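Long-range contact in carbohydrate-binding protein (PDB 6N1B), which binds the blood group B trisaccharide and probably removes the acetyl group from the N-acetylgalactosamine of the A blood antigen: residues 205-219 and 271-284. Sequence-based numbering, arbitrary orientation.
Sequences LSPTIVYDDFRDVFI and WHQDVQYVPDLKEF. With CA (calcium ion), chain C; CA (calcium ion), chain D; GLA (alpha-D-galactopyranose), chain B.
The H272 imidazole is covered on both faces: S206 CB lies over one, 3.8 Å from the ring centroid and 23° off its normal, a CH-pi contact, while W271 NE1, hydrogen-bonded to Y335 OH, sits above the other. At the ring edge NE2 binds a calcium ion at 2.1 Å, a site completed by D120 and four waters, and ND1 donates in the ring plane to W271 O; metal and hydrogen bond should fix the ring's rotation. L205 CD1 meets the W271 indole obliquely, 3.4 Å from CH2, and the galactose O5 lies near the plane at that ring's edge. The F284 ring has Y277 CD1 over one face and V210 CG1 at its edge.

Strands 207-212 and 272-278 run nearly parallel, and each of the four hydrogen bonds that join the segments has a side-chain atom at one end. S206 OG, anti to its own nitrogen (chi1 -175°), receives Q273 N in a nearly straight bond of 174°. Q273, bent at chi2, brings NE2 to S206 O at 2.9 Å from above the carbonyl plane, with a weak second bond to L205 O. T208 OG1 accepts from V275 N at 3.0 Å and donates to a water that also binds the second calcium. D274 OD1 binds that calcium at 2.4 Å, alongside D56 and D122, and its carboxylate has a further polar partner in F339.

Each strand begins its own four-stranded antiparallel sheet, as adjacent beta-propeller blades would. This chemistry implies that one calcium and a water join the strands, while the H272 calcium, beside the sugar, is consistent with metal-assisted deacetylation.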
loop_
_atom_site.group_PDB
_atom_site.type_symbol
_atom_site.label_atom_id
_atom_site.label_comp_id
_atom_site.label_asym_id
_atom_site.label_seq_id
_atom_site.Cartn_x
_atom_site.Cartn_y
_atom_site.Cartn_z
ATOM N N LEU A 205 5.291 -4.359 9.246
ATOM C CA LEU A 205 4.036 -3.969 8.650
ATOM C C LEU A 205 4.195 -3.017 7.487
ATOM O O LEU A 205 5.072 -2.157 7.438
ATOM C CB LEU A 205 3.073 -3.373 9.655
ATOM C CG LEU A 205 2.743 -4.213 10.926
ATOM C CD1 LEU A 205 1.664 -3.608 11.696
ATOM C CD2 LEU A 205 2.377 -5.659 10.524
ATOM N N SER A 206 3.253 -3.150 6.551
ATOM C CA SER A 206 3.187 -2.235 5.411
ATOM C C SER A 206 4.552 -2.041 4.658
ATOM O O SER A 206 4.974 -0.898 4.461
ATOM C CB SER A 206 2.611 -0.867 5.836
ATOM O OG SER A 206 2.416 0.018 4.748
ATOM N N PRO A 207 5.135 -3.177 4.280
ATOM C CA PRO A 207 6.392 -3.005 3.471
ATOM C C PRO A 207 6.200 -2.176 2.236
ATOM O O PRO A 207 5.165 -2.350 1.536
ATOM C CB PRO A 207 6.728 -4.490 3.131
ATOM C CG PRO A 207 5.448 -5.199 3.125
ATOM C CD PRO A 207 4.693 -4.577 4.286
ATOM N N THR A 208 7.094 -1.285 1.928
ATOM C CA THR A 208 6.977 -0.454 0.742
ATOM C C THR A 208 8.341 -0.425 0.114
ATOM O O THR A 208 9.349 -0.137 0.813
ATOM C CB THR A 208 6.332 0.908 1.049
ATOM O OG1 THR A 208 6.306 1.723 -0.106
ATOM C CG2 THR A 208 7.024 1.699 2.122
ATOM N N ILE A 209 8.426 -0.700 -1.186
ATOM C CA ILE A 209 9.686 -0.880 -1.910
ATOM C C ILE A 209 9.893 0.162 -2.986
ATOM O O ILE A 209 8.947 0.513 -3.700
ATOM C CB ILE A 209 9.704 -2.321 -2.487
ATOM C CG1 ILE A 209 9.632 -3.398 -1.446
ATOM C CG2 ILE A 209 10.983 -2.502 -3.339
ATOM C CD1 ILE A 209 8.258 -3.727 -0.817
ATOM N N VAL A 210 11.099 0.651 -3.094
ATOM C CA VAL A 210 11.564 1.558 -4.154
ATOM C C VAL A 210 12.913 1.069 -4.619
ATOM O O VAL A 210 13.769 0.673 -3.843
ATOM C CB VAL A 210 11.683 3.018 -3.638
ATOM C CG1 VAL A 210 12.389 3.948 -4.652
ATOM C CG2 VAL A 210 10.353 3.566 -3.250
ATOM N N TYR A 211 13.109 1.108 -5.944
ATOM C CA TYR A 211 14.461 0.985 -6.530
ATOM C C TYR A 211 15.116 2.299 -6.613
ATOM O O TYR A 211 14.663 3.221 -7.260
ATOM C CB TYR A 211 14.386 0.312 -7.908
ATOM C CG TYR A 211 15.829 0.136 -8.438
ATOM C CD1 TYR A 211 16.597 -0.895 -7.941
ATOM C CD2 TYR A 211 16.377 0.968 -9.397
ATOM C CE1 TYR A 211 17.916 -1.092 -8.383
ATOM C CE2 TYR A 211 17.665 0.786 -9.883
ATOM C CZ TYR A 211 18.427 -0.199 -9.349
ATOM O OH TYR A 211 19.716 -0.455 -9.777
ATOM N N ASP A 212 16.244 2.455 -5.846
ATOM C CA ASP A 212 17.073 3.633 -5.881
ATOM C C ASP A 212 18.090 3.491 -7.085
ATOM O O ASP A 212 19.004 2.661 -6.977
ATOM C CB ASP A 212 17.803 3.795 -4.553
ATOM C CG ASP A 212 18.845 4.923 -4.466
ATOM O OD1 ASP A 212 19.365 5.339 -5.443
ATOM O OD2 ASP A 212 19.145 5.351 -3.260
ATOM N N ASP A 213 17.848 4.229 -8.135
ATOM C CA ASP A 213 18.678 4.186 -9.334
ATOM C C ASP A 213 19.967 5.010 -9.228
ATOM O O ASP A 213 20.705 5.040 -10.208
ATOM C CB ASP A 213 17.830 4.609 -10.540
ATOM C CG ASP A 213 18.377 4.179 -11.885
ATOM O OD1 ASP A 213 19.263 3.280 -12.023
ATOM O OD2 ASP A 213 17.828 4.794 -12.815
ATOM N N PHE A 214 20.183 5.700 -8.101
ATOM C CA PHE A 214 21.451 6.399 -7.883
ATOM C C PHE A 214 22.477 5.388 -7.310
ATOM O O PHE A 214 23.442 5.049 -7.979
ATOM C CB PHE A 214 21.295 7.599 -6.966
ATOM C CG PHE A 214 20.627 8.733 -7.652
ATOM C CD1 PHE A 214 19.250 8.792 -7.897
ATOM C CD2 PHE A 214 21.331 9.890 -7.929
ATOM C CE1 PHE A 214 18.692 9.838 -8.551
ATOM C CE2 PHE A 214 20.716 10.995 -8.545
ATOM C CZ PHE A 214 19.410 10.988 -8.790
ATOM N N ARG A 215 22.203 4.890 -6.118
ATOM C CA ARG A 215 23.037 3.876 -5.451
ATOM C C ARG A 215 22.907 2.507 -6.108
ATOM O O ARG A 215 23.757 1.655 -5.864
ATOM C CB ARG A 215 22.738 3.884 -3.954
ATOM C CG ARG A 215 23.327 5.055 -3.150
ATOM C CD ARG A 215 22.791 5.185 -1.802
ATOM N NE ARG A 215 21.300 5.092 -1.574
ATOM C CZ ARG A 215 20.806 4.834 -0.364
ATOM N NH1 ARG A 215 21.686 4.910 0.756
ATOM N NH2 ARG A 215 19.542 5.050 -0.354
ATOM N N ASP A 216 21.784 2.243 -6.820
ATOM C CA ASP A 216 21.488 1.005 -7.473
ATOM C C ASP A 216 21.277 -0.105 -6.466
ATOM O O ASP A 216 22.016 -1.066 -6.278
ATOM C CB ASP A 216 22.474 0.660 -8.543
ATOM C CG ASP A 216 22.331 1.585 -9.726
ATOM O OD1 ASP A 216 21.149 1.799 -10.150
ATOM O OD2 ASP A 216 23.293 2.159 -10.252
ATOM N N VAL A 217 20.140 0.076 -5.736
ATOM C CA VAL A 217 19.786 -0.837 -4.626
ATOM C C VAL A 217 18.225 -0.777 -4.454
ATOM O O VAL A 217 17.672 0.347 -4.642
ATOM C CB VAL A 217 20.547 -0.427 -3.331
ATOM C CG1 VAL A 217 20.149 0.942 -2.787
ATOM C CG2 VAL A 217 20.481 -1.508 -2.271
ATOM N N PHE A 218 17.630 -1.891 -4.129
ATOM C CA PHE A 218 16.249 -1.866 -3.674
ATOM C C PHE A 218 16.199 -1.491 -2.187
ATOM O O PHE A 218 17.053 -1.977 -1.399
ATOM C CB PHE A 218 15.560 -3.243 -3.898
ATOM C CG PHE A 218 15.403 -3.615 -5.348
ATOM C CD1 PHE A 218 16.425 -4.137 -6.107
ATOM C CD2 PHE A 218 14.177 -3.381 -5.974
ATOM C CE1 PHE A 218 16.254 -4.504 -7.420
ATOM C CE2 PHE A 218 14.007 -3.757 -7.321
ATOM C CZ PHE A 218 15.060 -4.301 -8.011
ATOM N N ILE A 219 15.191 -0.731 -1.797
ATOM C CA ILE A 219 14.954 -0.322 -0.445
ATOM C C ILE A 219 13.572 -0.728 -0.035
ATOM O O ILE A 219 12.607 -0.509 -0.804
ATOM C CB ILE A 219 15.192 1.190 -0.228
ATOM C CG1 ILE A 219 16.499 1.650 -0.864
ATOM C CG2 ILE A 219 15.107 1.516 1.225
ATOM C CD1 ILE A 219 16.739 3.142 -0.825
ATOM N N TRP A 271 1.760 4.078 11.326
ATOM C CA TRP A 271 1.058 2.803 11.181
ATOM C C TRP A 271 1.394 2.097 9.900
ATOM O O TRP A 271 1.933 0.969 9.884
ATOM C CB TRP A 271 -0.516 2.915 11.337
ATOM C CG TRP A 271 -1.206 1.585 11.189
ATOM C CD1 TRP A 271 -2.127 1.242 10.192
ATOM C CD2 TRP A 271 -0.968 0.385 11.951
ATOM N NE1 TRP A 271 -2.501 -0.035 10.361
ATOM C CE2 TRP A 271 -1.845 -0.607 11.433
ATOM C CE3 TRP A 271 -0.212 0.086 13.107
ATOM C CZ2 TRP A 271 -1.913 -1.870 11.910
ATOM C CZ3 TRP A 271 -0.303 -1.206 13.599
ATOM C CH2 TRP A 271 -1.121 -2.191 13.033
ATOM N N HIS A 272 1.092 2.713 8.744
ATOM C CA HIS A 272 1.278 2.122 7.431
ATOM C C HIS A 272 1.819 3.237 6.525
ATOM O O HIS A 272 1.648 4.429 6.804
ATOM C CB HIS A 272 -0.013 1.511 6.869
ATOM C CG HIS A 272 -0.388 0.174 7.306
ATOM N ND1 HIS A 272 0.112 -0.462 8.419
ATOM C CD2 HIS A 272 -1.273 -0.701 6.745
ATOM C CE1 HIS A 272 -0.418 -1.689 8.492
ATOM N NE2 HIS A 272 -1.258 -1.880 7.494
ATOM N N GLN A 273 2.467 2.875 5.407
ATOM C CA GLN A 273 3.134 3.898 4.571
ATOM C C GLN A 273 3.406 3.386 3.158
ATOM O O GLN A 273 3.479 2.186 2.935
ATOM C CB GLN A 273 4.457 4.345 5.196
ATOM C CG GLN A 273 5.461 3.199 5.450
ATOM C CD GLN A 273 5.202 2.364 6.701
ATOM O OE1 GLN A 273 4.831 2.926 7.774
ATOM N NE2 GLN A 273 5.414 1.019 6.596
ATOM N N ASP A 274 3.567 4.379 2.257
ATOM C CA ASP A 274 3.993 4.130 0.861
ATOM C C ASP A 274 5.071 5.191 0.609
ATOM O O ASP A 274 4.924 6.355 0.919
ATOM C CB ASP A 274 2.825 4.321 -0.119
ATOM C CG ASP A 274 3.178 3.969 -1.552
ATOM O OD1 ASP A 274 3.912 2.948 -1.749
ATOM O OD2 ASP A 274 2.678 4.634 -2.480
ATOM N N VAL A 275 6.108 4.722 -0.064
ATOM C CA VAL A 275 7.266 5.619 -0.450
ATOM C C VAL A 275 7.447 5.619 -1.959
ATOM O O VAL A 275 7.289 4.595 -2.613
ATOM C CB VAL A 275 8.564 5.187 0.245
ATOM C CG1 VAL A 275 9.749 6.087 -0.131
ATOM C CG2 VAL A 275 8.378 5.160 1.763
ATOM N N GLN A 276 7.822 6.782 -2.507
ATOM C CA GLN A 276 8.248 6.910 -3.903
ATOM C C GLN A 276 9.552 7.702 -3.954
ATOM O O GLN A 276 9.691 8.675 -3.229
ATOM C CB GLN A 276 7.207 7.653 -4.730
ATOM C CG GLN A 276 5.904 6.916 -4.957
ATOM C CD GLN A 276 6.022 5.951 -6.070
ATOM O OE1 GLN A 276 5.977 6.324 -7.261
ATOM N NE2 GLN A 276 6.278 4.648 -5.743
ATOM N N TYR A 277 10.450 7.299 -4.873
ATOM C CA TYR A 277 11.486 8.249 -5.295
ATOM C C TYR A 277 10.828 9.137 -6.427
ATOM O O TYR A 277 10.282 8.521 -7.378
ATOM C CB TYR A 277 12.790 7.608 -5.748
ATOM C CG TYR A 277 13.789 8.684 -6.071
ATOM C CD1 TYR A 277 14.495 9.404 -5.052
ATOM C CD2 TYR A 277 14.021 9.046 -7.405
ATOM C CE1 TYR A 277 15.348 10.481 -5.372
ATOM C CE2 TYR A 277 14.905 10.062 -7.724
ATOM C CZ TYR A 277 15.524 10.788 -6.757
ATOM O OH TYR A 277 16.365 11.825 -7.038
ATOM N N VAL A 278 10.972 10.439 -6.305
ATOM C CA VAL A 278 10.358 11.372 -7.259
ATOM C C VAL A 278 11.486 12.108 -7.964
ATOM O O VAL A 278 12.038 13.081 -7.452
ATOM C CB VAL A 278 9.391 12.305 -6.565
ATOM C CG1 VAL A 278 8.760 13.229 -7.619
ATOM C CG2 VAL A 278 8.300 11.574 -5.800
ATOM N N PRO A 279 11.851 11.685 -9.184
ATOM C CA PRO A 279 12.947 12.317 -9.898
ATOM C C PRO A 279 12.828 13.865 -10.029
ATOM O O PRO A 279 13.791 14.602 -9.871
ATOM C CB PRO A 279 12.931 11.658 -11.269
ATOM C CG PRO A 279 12.475 10.248 -10.949
ATOM C CD PRO A 279 11.380 10.523 -9.909
ATOM N N ASP A 280 11.603 14.326 -10.306
ATOM C CA ASP A 280 11.400 15.791 -10.499
ATOM C C ASP A 280 11.713 16.609 -9.289
ATOM O O ASP A 280 12.064 17.783 -9.412
ATOM C CB ASP A 280 9.952 16.033 -10.976
ATOM C CG ASP A 280 9.662 17.422 -11.456
ATOM O OD1 ASP A 280 10.449 17.961 -12.222
ATOM O OD2 ASP A 280 8.630 17.921 -11.126
ATOM N N LEU A 281 11.616 15.996 -8.074
ATOM C CA LEU A 281 11.908 16.622 -6.807
ATOM C C LEU A 281 13.225 16.266 -6.239
ATOM O O LEU A 281 13.621 16.856 -5.218
ATOM C CB LEU A 281 10.814 16.295 -5.760
ATOM C CG LEU A 281 9.351 16.715 -6.240
ATOM C CD1 LEU A 281 8.403 16.193 -5.154
ATOM C CD2 LEU A 281 9.228 18.186 -6.388
ATOM N N LYS A 282 13.945 15.363 -6.833
ATOM C CA LYS A 282 15.265 14.909 -6.369
ATOM C C LYS A 282 15.158 14.416 -4.949
ATOM O O LYS A 282 16.079 14.644 -4.121
ATOM C CB LYS A 282 16.305 15.927 -6.591
ATOM C CG LYS A 282 16.498 16.316 -8.084
ATOM C CD LYS A 282 17.560 17.479 -8.208
ATOM C CE LYS A 282 18.370 17.432 -9.480
ATOM N NZ LYS A 282 17.871 18.500 -10.341
ATOM N N GLU A 283 14.093 13.701 -4.587
ATOM C CA GLU A 283 13.906 13.207 -3.232
ATOM C C GLU A 283 12.964 12.082 -3.141
ATOM O O GLU A 283 12.147 11.831 -4.066
ATOM C CB GLU A 283 13.490 14.296 -2.252
ATOM C CG GLU A 283 12.122 14.783 -2.474
ATOM C CD GLU A 283 11.690 16.062 -1.746
ATOM O OE1 GLU A 283 12.412 16.573 -0.888
ATOM O OE2 GLU A 283 10.479 16.470 -2.070
ATOM N N PHE A 284 13.063 11.352 -2.024
ATOM C CA PHE A 284 12.052 10.383 -1.634
ATOM C C PHE A 284 10.896 11.132 -0.948
ATOM O O PHE A 284 11.110 12.081 -0.188
ATOM C CB PHE A 284 12.613 9.293 -0.698
ATOM C CG PHE A 284 13.735 8.509 -1.255
ATOM C CD1 PHE A 284 15.049 8.945 -1.210
ATOM C CD2 PHE A 284 13.504 7.270 -1.812
ATOM C CE1 PHE A 284 16.104 8.186 -1.777
ATOM C CE2 PHE A 284 14.494 6.486 -2.366
ATOM C CZ PHE A 284 15.796 6.951 -2.358
HETATM CA CA CA C . -2.273 -3.684 7.184
HETATM CA CA CA D . 4.251 1.425 -3.601
HETATM C C1 GLA B . -4.492 -4.924 12.015
HETATM C C2 GLA B . -3.878 -5.197 10.602
HETATM C C3 GLA B . -3.310 -6.625 10.561
HETATM C C4 GLA B . -2.296 -6.888 11.734
HETATM C C5 GLA B . -2.915 -6.430 13.091
HETATM C C6 GLA B . -1.908 -6.332 14.164
HETATM O O2 GLA B . -4.991 -5.066 9.641
HETATM O O3 GLA B . -2.693 -6.970 9.090
HETATM O O4 GLA B . -1.170 -6.163 11.405
HETATM O O5 GLA B . -3.416 -5.023 13.018
HETATM O O6 GLA B . -2.495 -5.990 15.493
HETATM O O HOH W 1 6.505 2.072 -3.096
HETATM O O HOH W 2 3.676 3.475 -4.580
HETATM O O HOH W 3 -3.784 -3.469 8.477
HETATM O O HOH W 4 -3.417 -2.930 5.523
HETATM O O HOH W 5 -3.557 -5.402 7.223
HETATM O O HOH W 6 -1.013 -4.555 8.682
#